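Local coordinates for protein putative Glycosidase (PDB 3R67) that is a putative glycosidase of undetermined function whose family belongs to the beta-fructosidase clan of five-bladed beta-propellers, at residues V126-L131 with K185-K190; P38-S43 with S79-L84; K232-R237 with I259-N264; I23-S28 with S310-S315; D91-N96 with V348-P353. All blocks are in the same frame, centred on the assembly; numbering follows the deposited sequence. Where two conformers were deposited one is given.

Contact 1: residues V126-L131 with K185-K190; sequences VTEDGL and KLVDGK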
# COMPACT_ATOMS: atom_id res chain seq x y z
N VAL A 126 3.79 -6.91 -10.54
CA VAL A 126 3.97 -8.16 -11.26
C VAL A 126 5.33 -8.13 -12.01
O VAL A 126 5.78 -7.08 -12.49
CB VAL A 126 2.77 -8.43 -12.23
CG1 VAL A 126 2.70 -7.42 -13.39
CG2 VAL A 126 2.79 -9.86 -12.75
N THR A 127 5.96 -9.30 -12.11
CA THR A 127 7.17 -9.47 -12.90
C THR A 127 6.81 -9.54 -14.38
O THR A 127 5.64 -9.81 -14.71
CB THR A 127 7.94 -10.73 -12.47
OG1 THR A 127 7.22 -11.90 -12.87
CG2 THR A 127 8.26 -10.76 -10.99
N GLU A 128 7.81 -9.39 -15.27
CA GLU A 128 7.64 -9.52 -16.72
C GLU A 128 7.10 -10.90 -17.12
O GLU A 128 6.51 -11.03 -18.19
CB GLU A 128 8.96 -9.29 -17.47
CG GLU A 128 9.48 -7.86 -17.48
CD GLU A 128 10.71 -7.60 -18.34
OE1 GLU A 128 11.34 -8.58 -18.81
OE2 GLU A 128 11.06 -6.41 -18.54
N ASP A 129 7.36 -11.93 -16.31
CA ASP A 129 6.98 -13.31 -16.62
C ASP A 129 5.67 -13.73 -15.91
O ASP A 129 5.30 -14.90 -15.95
CB ASP A 129 8.12 -14.25 -16.24
CG ASP A 129 9.35 -13.99 -17.12
OD1 ASP A 129 9.17 -13.76 -18.34
OD2 ASP A 129 10.48 -13.99 -16.59
N GLY A 130 4.95 -12.76 -15.35
CA GLY A 130 3.63 -12.98 -14.77
C GLY A 130 3.53 -13.43 -13.33
O GLY A 130 2.48 -13.97 -12.94
N LEU A 131 4.58 -13.19 -12.52
CA LEU A 131 4.53 -13.51 -11.11
C LEU A 131 4.11 -12.27 -10.31
O LEU A 131 4.84 -11.26 -10.31
CB LEU A 131 5.86 -14.06 -10.58
CG LEU A 131 5.83 -14.55 -9.13
CD1 LEU A 131 5.00 -15.84 -9.01
CD2 LEU A 131 7.26 -14.78 -8.60
N LYS A 185 8.42 -0.31 -13.68
CA LYS A 185 8.60 0.51 -14.87
C LYS A 185 7.62 0.07 -15.93
O LYS A 185 7.12 -1.06 -15.86
CB LYS A 185 10.06 0.45 -15.42
CG LYS A 185 10.48 -0.91 -15.98
CD LYS A 185 11.90 -0.87 -16.49
CE LYS A 185 12.32 -2.21 -17.05
NZ LYS A 185 13.72 -2.19 -17.54
N LEU A 186 7.36 0.93 -16.92
CA LEU A 186 6.53 0.55 -18.05
C LEU A 186 7.39 -0.06 -19.14
O LEU A 186 8.41 0.51 -19.53
CB LEU A 186 5.70 1.72 -18.64
CG LEU A 186 4.61 2.35 -17.79
CD1 LEU A 186 3.89 3.43 -18.59
CD2 LEU A 186 3.58 1.31 -17.34
N VAL A 187 6.99 -1.22 -19.62
CA VAL A 187 7.60 -1.93 -20.74
C VAL A 187 6.44 -2.18 -21.71
O VAL A 187 5.52 -2.94 -21.38
CB VAL A 187 8.40 -3.20 -20.36
CG1 VAL A 187 8.91 -3.93 -21.60
CG2 VAL A 187 9.56 -2.85 -19.43
N ASP A 188 6.44 -1.46 -22.86
CA ASP A 188 5.41 -1.52 -23.91
C ASP A 188 4.00 -1.30 -23.31
O ASP A 188 3.06 -2.03 -23.62
CB ASP A 188 5.49 -2.87 -24.67
CG ASP A 188 6.82 -3.09 -25.38
OD1 ASP A 188 7.31 -2.13 -26.03
OD2 ASP A 188 7.32 -4.24 -25.37
N GLY A 189 3.89 -0.29 -22.45
CA GLY A 189 2.64 0.05 -21.78
C GLY A 189 2.24 -0.84 -20.62
O GLY A 189 1.20 -0.61 -20.00
N LYS A 190 3.05 -1.88 -20.31
CA LYS A 190 2.74 -2.79 -19.21
C LYS A 190 3.68 -2.48 -18.03
O LYS A 190 4.90 -2.35 -18.21
CB LYS A 190 2.85 -4.26 -19.66
CG LYS A 190 2.20 -5.23 -18.65
CD LYS A 190 2.15 -6.70 -19.07
CE LYS A 190 3.48 -7.39 -19.03
NZ LYS A 190 3.34 -8.84 -19.31
O HOH W 1 3.75 -9.77 -16.61
O HOH W 2 6.22 -9.06 -19.78
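Two hairpin turns meet at the protein surface through Glu128 and Lys190, a mostly water-mediated contact between the loop after strand 118-126 and the turn after strand 180-187. Thr127 to Gly130 is a type I beta turn, closed by Gly130 N to Thr127 O at 3.1 Å; Val187 to Lys190 is a type I' turn, closed by Lys190 N to Val187 O at 2.9 Å. The Lys190 chain, its CG anti to the backbone N (chi1 -166°), bends at chi3 and brings NZ near the first turn. Two waters accept from NZ; one donates to Thr127 O at 2.7 Å, the other to Glu128 O. Glu128 OE2 lies 4.0 Å from Val187 CG2, the two side chains roughly perpendicular. Lys185 NZ is 5.1 Å from Glu128 OE2, where opposite charges probably attract only mildly. Strand 190-196, which starts at Lys190, pairs with both sides: the backbones of Val126 and Lys185 hydrogen-bond to Ile193 and Val192 respectively, and Glu128 and Val187 both touch Val192.

Contact 2: residues P38-S43 with S79-L84; sequences PMRQDS and SRTSRL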
# COMPACT_ATOMS: atom_id res chain seq x y z
N PRO A 38 -10.75 -20.58 8.82
CA PRO A 38 -10.04 -21.77 9.31
C PRO A 38 -9.40 -21.55 10.70
O PRO A 38 -9.11 -22.54 11.37
CB PRO A 38 -8.98 -22.02 8.24
CG PRO A 38 -8.76 -20.70 7.60
CD PRO A 38 -10.05 -19.95 7.67
N MSE A 39 -9.19 -20.28 11.15
CA MSE A 39 -8.63 -20.03 12.49
C MSE A 39 -9.75 -19.98 13.56
O MSE A 39 -9.63 -20.65 14.61
CB MSE A 39 -7.81 -18.75 12.54
CG MSE A 39 -6.51 -18.85 11.80
SE MSE A 39 -5.43 -20.36 12.40
CE MSE A 39 -4.92 -19.82 14.25
N ARG A 40 -10.84 -19.21 13.27
CA ARG A 40 -12.00 -19.07 14.15
C ARG A 40 -12.81 -20.36 14.20
O ARG A 40 -13.55 -20.59 15.18
CB ARG A 40 -12.92 -17.91 13.69
CG ARG A 40 -12.36 -16.50 13.85
CD ARG A 40 -12.25 -16.07 15.30
NE ARG A 40 -11.67 -14.73 15.42
CZ ARG A 40 -11.35 -14.15 16.57
NH1 ARG A 40 -11.54 -14.78 17.72
NH2 ARG A 40 -10.83 -12.93 16.58
N GLN A 41 -12.69 -21.22 13.14
CA GLN A 41 -13.43 -22.48 12.98
C GLN A 41 -14.91 -22.15 13.16
O GLN A 41 -15.59 -22.72 14.01
CB GLN A 41 -12.94 -23.59 13.92
CG GLN A 41 -11.58 -24.16 13.53
CD GLN A 41 -11.13 -25.29 14.43
OE1 GLN A 41 -11.80 -25.66 15.41
NE2 GLN A 41 -9.98 -25.86 14.13
N ASP A 42 -15.36 -21.13 12.41
CA ASP A 42 -16.72 -20.62 12.45
C ASP A 42 -16.92 -19.63 11.34
O ASP A 42 -15.94 -19.13 10.79
CB ASP A 42 -17.01 -19.97 13.82
CG ASP A 42 -18.47 -20.00 14.24
OD1 ASP A 42 -19.32 -20.46 13.43
OD2 ASP A 42 -18.76 -19.63 15.40
N SER A 43 -18.19 -19.37 10.99
CA SER A 43 -18.58 -18.42 9.94
C SER A 43 -18.33 -17.01 10.40
O SER A 43 -18.62 -16.65 11.55
CB SER A 43 -20.03 -18.59 9.55
OG SER A 43 -20.19 -19.89 9.02
N SER A 79 -10.65 -4.66 18.72
CA SER A 79 -9.78 -5.14 17.63
C SER A 79 -10.43 -6.27 16.85
O SER A 79 -11.11 -7.11 17.43
CB SER A 79 -8.44 -5.60 18.18
OG SER A 79 -7.66 -4.50 18.61
N ARG A 80 -10.22 -6.25 15.53
CA ARG A 80 -10.79 -7.14 14.51
C ARG A 80 -9.66 -7.82 13.67
O ARG A 80 -8.49 -7.59 13.94
CB ARG A 80 -11.74 -6.29 13.62
CG ARG A 80 -12.90 -5.63 14.43
CD ARG A 80 -13.63 -4.51 13.69
NE ARG A 80 -14.58 -3.77 14.54
CZ ARG A 80 -15.88 -4.04 14.64
NH1 ARG A 80 -16.43 -5.02 13.94
NH2 ARG A 80 -16.65 -3.32 15.44
N THR A 81 -10.02 -8.71 12.70
CA THR A 81 -9.09 -9.46 11.83
C THR A 81 -9.15 -8.90 10.41
O THR A 81 -10.24 -8.66 9.87
CB THR A 81 -9.45 -10.97 11.85
OG1 THR A 81 -9.32 -11.45 13.18
CG2 THR A 81 -8.55 -11.82 10.94
N SER A 82 -7.99 -8.70 9.79
CA SER A 82 -7.91 -8.23 8.42
C SER A 82 -7.70 -9.41 7.46
O SER A 82 -6.90 -10.30 7.70
CB SER A 82 -6.80 -7.20 8.24
OG SER A 82 -7.12 -6.03 8.97
N ARG A 83 -8.51 -9.43 6.40
CA ARG A 83 -8.54 -10.38 5.29
C ARG A 83 -8.64 -9.58 4.00
O ARG A 83 -9.09 -8.43 4.07
CB ARG A 83 -9.70 -11.37 5.44
CG ARG A 83 -9.60 -12.19 6.73
CD ARG A 83 -10.79 -13.10 6.86
NE ARG A 83 -10.76 -13.86 8.11
CZ ARG A 83 -11.32 -13.45 9.24
NH1 ARG A 83 -11.91 -12.27 9.30
NH2 ARG A 83 -11.29 -14.22 10.32
N LEU A 84 -8.22 -10.14 2.86
CA LEU A 84 -8.25 -9.37 1.62
C LEU A 84 -9.37 -9.83 0.69
O LEU A 84 -9.47 -11.01 0.35
CB LEU A 84 -6.92 -9.43 0.89
CG LEU A 84 -5.66 -9.06 1.68
CD1 LEU A 84 -4.43 -9.11 0.78
CD2 LEU A 84 -5.79 -7.68 2.37
O HOH W 3 -11.98 -13.23 13.05
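Arg40 starts toward Thr81 and Arg83 with CG anti to its carbonyl carbon (chi1 -69°), and a bend at chi2 (-69°) lays the guanidinium antiparallel alongside Thr81, whose OG1 is at its edge, near its plane, 4.0 Å from Arg40 NH2. Thr81 has its hydroxyl beside the backbone N (chi1 -61°), which puts CG2 over the centre of the Arg83 guanidinium, 3.5 Å above its plane. Arg40 CG is near that plane at one edge, 4.3 Å from Arg83 NH2. Arg40 lies in the connection between strands 35-37 and 42-44 and packs on Trp115; Thr81 and Arg83 stand at the start of strand 82-89. No direct hydrogen bond spans the segments. Instead one water accepts from Arg40 NE at 2.8 Å and from Arg83 NH2 at 3.0 Å while donating to Thr81 OG1, with its oxygen in the Arg83 plane. Thr81 OG1 also bonds to the carbonyl of Pro116, and Arg83 NH1 forms a salt bridge with Asp71, so both have further partners on their own side. With Arg40 NE and Arg83 NH2 5.1 Å apart, the water probably eases the proximity of two like charges, and Asp71 would offset part of the positive charge at Arg83.

Contact 3: residues K232-R237 with I259-N264; sequences KVITPR and ILLLYN. With EDO (1,2-ethanediol), chain F.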
# COMPACT_ATOMS: atom_id res chain seq x y z
N LYS A 232 18.04 6.01 5.95
CA LYS A 232 16.78 6.76 5.91
C LYS A 232 16.82 7.75 4.73
O LYS A 232 17.49 8.78 4.81
CB LYS A 232 16.55 7.47 7.25
CG LYS A 232 16.46 6.53 8.44
CD LYS A 232 16.24 7.30 9.73
CE LYS A 232 16.04 6.39 10.91
NZ LYS A 232 15.75 7.17 12.14
N VAL A 233 16.14 7.43 3.63
CA VAL A 233 16.20 8.27 2.43
C VAL A 233 15.12 9.37 2.49
O VAL A 233 15.25 10.39 1.82
CB VAL A 233 16.10 7.44 1.13
CG1 VAL A 233 17.27 6.48 1.01
CG2 VAL A 233 14.76 6.69 1.00
N ILE A 234 14.09 9.17 3.32
CA ILE A 234 12.99 10.12 3.58
C ILE A 234 12.65 10.01 5.05
O ILE A 234 12.47 8.90 5.56
CB ILE A 234 11.75 9.86 2.66
CG1 ILE A 234 11.97 10.39 1.25
CG2 ILE A 234 10.47 10.49 3.20
CD1 ILE A 234 10.86 9.93 0.30
N THR A 235 12.57 11.14 5.73
CA THR A 235 12.17 11.21 7.13
C THR A 235 11.09 12.27 7.29
O THR A 235 11.06 13.21 6.48
CB THR A 235 13.38 11.47 8.08
OG1 THR A 235 14.01 12.70 7.73
CG2 THR A 235 14.41 10.35 8.07
N PRO A 236 10.22 12.19 8.32
CA PRO A 236 9.22 13.24 8.54
C PRO A 236 9.86 14.63 8.68
O PRO A 236 10.99 14.76 9.18
CB PRO A 236 8.55 12.81 9.84
CG PRO A 236 8.71 11.32 9.86
CD PRO A 236 10.11 11.13 9.35
N ARG A 237 9.15 15.66 8.21
CA ARG A 237 9.62 17.04 8.22
C ARG A 237 8.73 17.89 9.09
O ARG A 237 7.54 18.04 8.80
CB ARG A 237 9.65 17.63 6.81
CG ARG A 237 10.51 16.88 5.81
CD ARG A 237 10.29 17.44 4.41
NE ARG A 237 8.94 17.14 3.90
CZ ARG A 237 8.48 17.57 2.73
NH1 ARG A 237 9.24 18.33 1.95
NH2 ARG A 237 7.25 17.26 2.34
N ILE A 259 12.88 7.93 -10.50
CA ILE A 259 11.94 7.02 -9.83
C ILE A 259 10.97 7.84 -9.02
O ILE A 259 11.38 8.56 -8.09
CB ILE A 259 12.69 5.97 -8.96
CG1 ILE A 259 13.59 5.07 -9.84
CG2 ILE A 259 11.69 5.11 -8.15
CD1 ILE A 259 14.58 4.17 -9.08
N LEU A 260 9.67 7.71 -9.33
CA LEU A 260 8.63 8.44 -8.61
C LEU A 260 8.05 7.57 -7.50
O LEU A 260 7.56 6.46 -7.74
CB LEU A 260 7.52 8.89 -9.58
CG LEU A 260 6.38 9.73 -9.00
CD1 LEU A 260 6.88 11.04 -8.40
CD2 LEU A 260 5.32 10.00 -10.05
N LEU A 261 8.13 8.07 -6.26
CA LEU A 261 7.56 7.40 -5.11
C LEU A 261 6.40 8.24 -4.56
O LEU A 261 6.61 9.34 -4.06
CB LEU A 261 8.62 7.14 -4.00
CG LEU A 261 8.08 6.59 -2.66
CD1 LEU A 261 7.61 5.14 -2.79
CD2 LEU A 261 9.12 6.67 -1.57
N LEU A 262 5.18 7.70 -4.69
CA LEU A 262 3.96 8.28 -4.13
C LEU A 262 3.83 7.77 -2.71
O LEU A 262 3.91 6.56 -2.47
CB LEU A 262 2.70 7.98 -4.98
CG LEU A 262 2.41 8.81 -6.24
CD1 LEU A 262 3.41 8.57 -7.32
CD2 LEU A 262 1.03 8.46 -6.81
N TYR A 263 3.71 8.68 -1.72
CA TYR A 263 3.65 8.16 -0.36
C TYR A 263 2.60 8.90 0.46
O TYR A 263 1.99 9.86 0.01
CB TYR A 263 5.06 8.25 0.33
CG TYR A 263 5.56 9.65 0.60
CD1 TYR A 263 6.27 10.36 -0.36
CD2 TYR A 263 5.34 10.26 1.83
CE1 TYR A 263 6.73 11.65 -0.12
CE2 TYR A 263 5.75 11.58 2.07
CZ TYR A 263 6.45 12.26 1.09
OH TYR A 263 6.90 13.54 1.32
N ASN A 264 2.38 8.39 1.65
CA ASN A 264 1.41 8.92 2.60
C ASN A 264 2.09 9.65 3.74
O ASN A 264 2.91 9.07 4.43
CB ASN A 264 0.56 7.79 3.14
CG ASN A 264 -0.18 7.06 2.07
OD1 ASN A 264 -1.14 7.58 1.54
ND2 ASN A 264 0.22 5.83 1.79
C1 EDO F . 14.80 13.29 4.08
O1 EDO F . 14.02 14.13 4.96
C2 EDO F . 16.25 13.08 4.52
O2 EDO F . 16.32 12.37 5.78
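Leu261 and Tyr263 of strand 258-266 meet Ile234 and Arg237 of the loop 232-237. Leu261 comes first along the strand: CG lies anti to the backbone N (chi1 173°), and CD2 reaches Ile234 CD1 at 4.1 Å, the two side chains running side by side in opposed senses. Two residues on, and hence on the same face of the strand, Tyr263 has chi1 67°, with CG between the backbone N and the carbonyl carbon, which turns the ring toward the loop and Ile234. The ring approaches the same methyl obliquely, CE1 being 4.5 Å from Ile234 CD1. A single isoleucine tip therefore serves both strand residues, in a buried apolar patch on a sheet blade of what is, as in relatives of this clan, probably a beta-propeller. Ile234 also packs on Ala287 and Phe289 of the adjoining strand 282-289. Farther out on the ring, Tyr263 OH stands 3.9 Å from Arg237 NH2, with guanidinium and ring planes 64° apart. Both polar ends are bound by others: Asp242 bridges them, salt-bridged to Arg237 and hydrogen-bonded to Tyr263 OH, while Arg237 NH2 bonds to the carbonyl of Leu301. On the loop itself, Thr235 OG1 shares a hydrogen bond of 3.0 Å with O2 of a 1,2-ethanediol, probably from the crystallisation liquor.

Contact 4: residues I23-S28 with S310-S315; sequences INPIVS and SDFEKS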
# COMPACT_ATOMS: atom_id res chain seq x y z
N ILE A 23 -18.52 7.77 -8.87
CA ILE A 23 -17.87 6.46 -8.83
C ILE A 23 -17.52 6.00 -7.39
O ILE A 23 -17.66 4.80 -7.10
CB ILE A 23 -16.57 6.54 -9.69
CG1 ILE A 23 -16.92 6.66 -11.19
CG2 ILE A 23 -15.59 5.39 -9.47
CD1 ILE A 23 -17.81 5.53 -11.84
N ASN A 24 -17.05 6.91 -6.52
CA ASN A 24 -16.56 6.55 -5.20
C ASN A 24 -17.67 6.55 -4.12
O ASN A 24 -18.56 7.38 -4.17
CB ASN A 24 -15.45 7.50 -4.78
CG ASN A 24 -14.23 7.34 -5.64
OD1 ASN A 24 -13.82 6.23 -5.96
ND2 ASN A 24 -13.56 8.45 -5.96
N PRO A 25 -17.62 5.61 -3.14
CA PRO A 25 -16.61 4.54 -2.95
C PRO A 25 -16.79 3.41 -3.94
O PRO A 25 -17.90 3.06 -4.31
CB PRO A 25 -16.85 4.07 -1.52
CG PRO A 25 -18.30 4.35 -1.26
CD PRO A 25 -18.65 5.57 -2.07
N ILE A 26 -15.68 2.83 -4.36
CA ILE A 26 -15.73 1.69 -5.25
C ILE A 26 -15.95 0.39 -4.40
O ILE A 26 -16.48 -0.57 -4.93
CB ILE A 26 -14.48 1.58 -6.16
CG1 ILE A 26 -13.17 1.38 -5.37
CG2 ILE A 26 -14.39 2.81 -7.07
CD1 ILE A 26 -12.06 0.72 -6.14
N VAL A 27 -15.53 0.37 -3.12
CA VAL A 27 -15.69 -0.77 -2.21
C VAL A 27 -16.14 -0.23 -0.85
O VAL A 27 -15.55 0.71 -0.33
CB VAL A 27 -14.43 -1.69 -2.05
CG1 VAL A 27 -14.75 -2.94 -1.22
CG2 VAL A 27 -13.88 -2.13 -3.41
N SER A 28 -17.18 -0.83 -0.30
CA SER A 28 -17.81 -0.50 0.99
C SER A 28 -18.04 -1.77 1.78
O SER A 28 -18.10 -2.82 1.15
CB SER A 28 -19.13 0.25 0.78
OG SER A 28 -18.97 1.46 0.06
N SER A 310 -13.84 14.35 0.34
CA SER A 310 -15.20 13.80 0.43
C SER A 310 -15.53 13.43 1.87
O SER A 310 -14.62 13.27 2.68
CB SER A 310 -15.32 12.59 -0.48
OG SER A 310 -15.02 12.99 -1.80
N ASP A 311 -16.83 13.30 2.21
CA ASP A 311 -17.25 12.99 3.57
C ASP A 311 -16.65 11.69 4.08
O ASP A 311 -16.08 11.70 5.18
CB ASP A 311 -18.77 12.92 3.68
CG ASP A 311 -19.41 14.29 3.81
OD1 ASP A 311 -18.65 15.31 3.85
OD2 ASP A 311 -20.65 14.36 3.94
N PHE A 312 -16.70 10.60 3.27
CA PHE A 312 -16.15 9.29 3.63
C PHE A 312 -14.59 9.35 3.73
O PHE A 312 -14.00 8.51 4.41
CB PHE A 312 -16.58 8.20 2.64
CG PHE A 312 -16.39 8.53 1.18
CD1 PHE A 312 -17.37 9.21 0.47
CD2 PHE A 312 -15.24 8.12 0.50
CE1 PHE A 312 -17.20 9.51 -0.89
CE2 PHE A 312 -15.06 8.45 -0.85
CZ PHE A 312 -16.03 9.15 -1.53
N GLU A 313 -13.95 10.37 3.15
CA GLU A 313 -12.50 10.53 3.23
C GLU A 313 -12.07 11.24 4.52
O GLU A 313 -11.04 10.87 5.10
CB GLU A 313 -11.95 11.31 2.02
CG GLU A 313 -12.10 10.58 0.69
CD GLU A 313 -11.79 11.42 -0.53
OE1 GLU A 313 -11.48 12.63 -0.38
OE2 GLU A 313 -11.92 10.89 -1.65
N LYS A 314 -12.82 12.26 4.93
CA LYS A 314 -12.54 13.13 6.08
C LYS A 314 -12.87 12.47 7.41
O LYS A 314 -12.26 12.84 8.41
CB LYS A 314 -13.34 14.45 5.97
CG LYS A 314 -12.88 15.36 4.84
CD LYS A 314 -13.66 16.65 4.79
CE LYS A 314 -13.06 17.61 3.81
NZ LYS A 314 -13.79 18.91 3.77
N SER A 315 -13.84 11.52 7.45
CA SER A 315 -14.24 10.88 8.71
C SER A 315 -14.73 9.44 8.49
O SER A 315 -15.51 9.16 7.59
CB SER A 315 -15.35 11.69 9.38
OG SER A 315 -15.69 11.20 10.67
O HOH W 4 -14.38 10.54 -3.89
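Asn24 and Pro25 receive the ring of Phe312, which projects from the short helix 311-314. Asn24 comes first: its CB meets the far end of the ring obliquely, 3.7 Å from Phe312 CZ. Its amide leads away from the ring, and ND2 donates to a water at 3.1 Å that is also hydrogen-bonded to Ser310 OG and, weakly, to Glu313 OE2. The other amide atom, OD1, accepts from the backbone N of Val348. Pro25 follows after a cis peptide bond. Its N lies over one face of the Phe312 ring, 4.2 Å from CZ, and its CD is 4.4 Å from CE1. Phe312 reaches this site with CG between the backbone N and the carbonyl carbon (chi1 50°), while Ser310 CB rests over a face of the ring, 3.6 Å from its plane and offset toward the rim. Glu313 holds the helix start, OE1 accepting from Ser310 N at 3.0 Å with an almost straight bond (175°), and is salt-bridged to Arg19. Beyond Pro25, Ile26 and Val27 both pair with Val346 in a classic beta bulge. The loop thus lies along strand 345-351, with strand 334-341 close by: Asn24 touches Tyr339, and Phe312 rests on Cys341.

Contact 5: residues D91-N96 with V348-P353; sequences DGLHFN and VAVYDP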
# COMPACT_ATOMS: atom_id res chain seq x y z
N ASP A 91 -13.02 -1.26 -16.58
CA ASP A 91 -12.63 0.13 -16.90
C ASP A 91 -11.77 0.79 -15.78
O ASP A 91 -11.14 1.82 -16.04
CB ASP A 91 -13.88 1.01 -17.15
CG ASP A 91 -14.89 1.15 -16.01
OD1 ASP A 91 -14.65 0.59 -14.92
OD2 ASP A 91 -15.92 1.83 -16.22
N GLY A 92 -11.74 0.20 -14.59
CA GLY A 92 -10.98 0.75 -13.47
C GLY A 92 -11.82 1.62 -12.55
O GLY A 92 -11.32 2.11 -11.53
N LEU A 93 -13.13 1.80 -12.89
CA LEU A 93 -14.06 2.66 -12.16
C LEU A 93 -15.20 1.87 -11.53
O LEU A 93 -15.53 2.12 -10.36
CB LEU A 93 -14.65 3.74 -13.09
CG LEU A 93 -13.71 4.67 -13.85
CD1 LEU A 93 -14.50 5.59 -14.77
CD2 LEU A 93 -12.85 5.49 -12.92
N HIS A 94 -15.84 0.96 -12.30
CA HIS A 94 -16.94 0.15 -11.78
C HIS A 94 -16.44 -1.26 -11.47
O HIS A 94 -15.91 -1.94 -12.34
CB HIS A 94 -18.15 0.12 -12.72
CG HIS A 94 -19.25 -0.72 -12.15
ND1 HIS A 94 -20.10 -0.24 -11.16
CD2 HIS A 94 -19.57 -2.01 -12.40
CE1 HIS A 94 -20.91 -1.24 -10.86
NE2 HIS A 94 -20.63 -2.33 -11.58
N PHE A 95 -16.64 -1.68 -10.24
CA PHE A 95 -16.12 -2.95 -9.75
C PHE A 95 -17.18 -3.92 -9.32
O PHE A 95 -18.21 -3.53 -8.78
CB PHE A 95 -15.22 -2.66 -8.52
CG PHE A 95 -13.86 -2.12 -8.90
CD1 PHE A 95 -13.69 -0.77 -9.21
CD2 PHE A 95 -12.76 -2.97 -8.97
CE1 PHE A 95 -12.44 -0.28 -9.61
CE2 PHE A 95 -11.52 -2.48 -9.37
CZ PHE A 95 -11.36 -1.14 -9.68
N ASN A 96 -16.88 -5.22 -9.55
CA ASN A 96 -17.63 -6.38 -9.06
C ASN A 96 -16.79 -7.03 -7.99
O ASN A 96 -15.58 -6.78 -7.95
CB ASN A 96 -18.04 -7.34 -10.15
CG ASN A 96 -19.18 -6.82 -10.99
OD1 ASN A 96 -20.29 -6.59 -10.49
ND2 ASN A 96 -18.94 -6.70 -12.28
N VAL A 348 -11.08 5.67 -5.82
CA VAL A 348 -10.16 5.81 -6.95
C VAL A 348 -10.10 7.30 -7.37
O VAL A 348 -11.08 8.05 -7.25
CB VAL A 348 -10.55 4.87 -8.15
CG1 VAL A 348 -11.94 5.19 -8.72
CG2 VAL A 348 -9.49 4.88 -9.26
N ALA A 349 -8.91 7.72 -7.82
CA ALA A 349 -8.58 8.99 -8.46
C ALA A 349 -7.92 8.68 -9.80
O ALA A 349 -7.24 7.65 -9.92
CB ALA A 349 -7.68 9.85 -7.57
N VAL A 350 -8.18 9.50 -10.83
CA VAL A 350 -7.67 9.24 -12.19
C VAL A 350 -6.77 10.37 -12.63
O VAL A 350 -7.10 11.55 -12.45
CB VAL A 350 -8.83 9.03 -13.22
CG1 VAL A 350 -8.29 8.63 -14.60
CG2 VAL A 350 -9.84 7.98 -12.73
N TYR A 351 -5.62 10.00 -13.21
CA TYR A 351 -4.66 10.92 -13.79
C TYR A 351 -4.49 10.58 -15.26
O TYR A 351 -4.06 9.47 -15.60
CB TYR A 351 -3.32 10.88 -13.03
CG TYR A 351 -2.14 11.48 -13.74
CD1 TYR A 351 -2.10 12.84 -14.04
CD2 TYR A 351 -1.02 10.71 -14.05
CE1 TYR A 351 -1.01 13.40 -14.71
CE2 TYR A 351 0.08 11.27 -14.70
CZ TYR A 351 0.08 12.62 -15.02
OH TYR A 351 1.14 13.19 -15.67
N ASP A 352 -4.90 11.52 -16.13
CA ASP A 352 -4.74 11.38 -17.57
C ASP A 352 -3.46 12.11 -17.96
O ASP A 352 -3.46 13.34 -17.95
CB ASP A 352 -5.97 11.88 -18.36
CG ASP A 352 -5.93 11.66 -19.86
OD1 ASP A 352 -4.87 11.22 -20.37
OD2 ASP A 352 -6.95 11.91 -20.51
N PRO A 353 -2.34 11.38 -18.24
CA PRO A 353 -1.09 12.10 -18.55
C PRO A 353 -1.11 12.71 -19.96
O PRO A 353 -0.20 13.46 -20.28
CB PRO A 353 -0.00 11.03 -18.42
CG PRO A 353 -0.70 9.70 -18.42
CD PRO A 353 -2.17 9.91 -18.28
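Gly92 and Leu93 sit in a tight loop that approaches strand 345-351 at Val348 and Val350; Leu93 and Val348 have the nearest CA atoms, 7.2 Å apart. The loop is shaped by Asp91, whose OD1 accepts two backbone N-H groups. The bond from Leu93 N, 2.8 Å, arrives from above the carboxylate plane and makes an Asx turn; that from His94 N, 2.9 Å, uses the syn lone pair and extends it to an Asx motif. Gly92 turns the chain at positive phi (95°). Facing this loop, the strand is extended, so Val348 and Val350 present their side chains on the same face. Leu93 starts with CG anti to the carbonyl carbon (chi1 -56°); chi2 176° sends CD1 straight on, and the other branch, CD2, turns to the strand. There CD2 lies 3.9 Å from Val350 CG2, the two side chains nearly at right angles, and 4.3 Å from Val348 CG1. The other Val348 methyl, CG2, comes within 4.0 Å of Gly92 O, an oxygen that accepts a hydrogen bond from Tyr338. The contact therefore joins the loop between strands 82-89 and 96-97 to strand 345-351, last of the antiparallel strands 323-331, 334-341 and 345-351. Strand 334-341 flanks it, with Tyr336 touching both Leu93 and Val350, and Pro20 also packs on Leu93.

In the fold
Contact 4 opens first, at residues 23-28, and contact 2 is the first to close, joining residues 38-43 to the start of strand 82-89. Contact 1 follows in series, linking the turn after strand 118-126 to the end of strand 180-187; contact 3 comes later, joining the loop before strand 245-255 to strand 258-266 of the mixed sheet that contact 1 also reaches. Contact 4 encloses contacts 1, 2 and 3, whereas contact 5 encloses contacts 1 and 3 and follows contact 2. Contacts 4 and 5 cross and touch, for example Ile26 on Phe95, so N-terminal segments meet the last sheet, 323-351. Contacts 2 and 3 lie on opposite sides of the chain's centre.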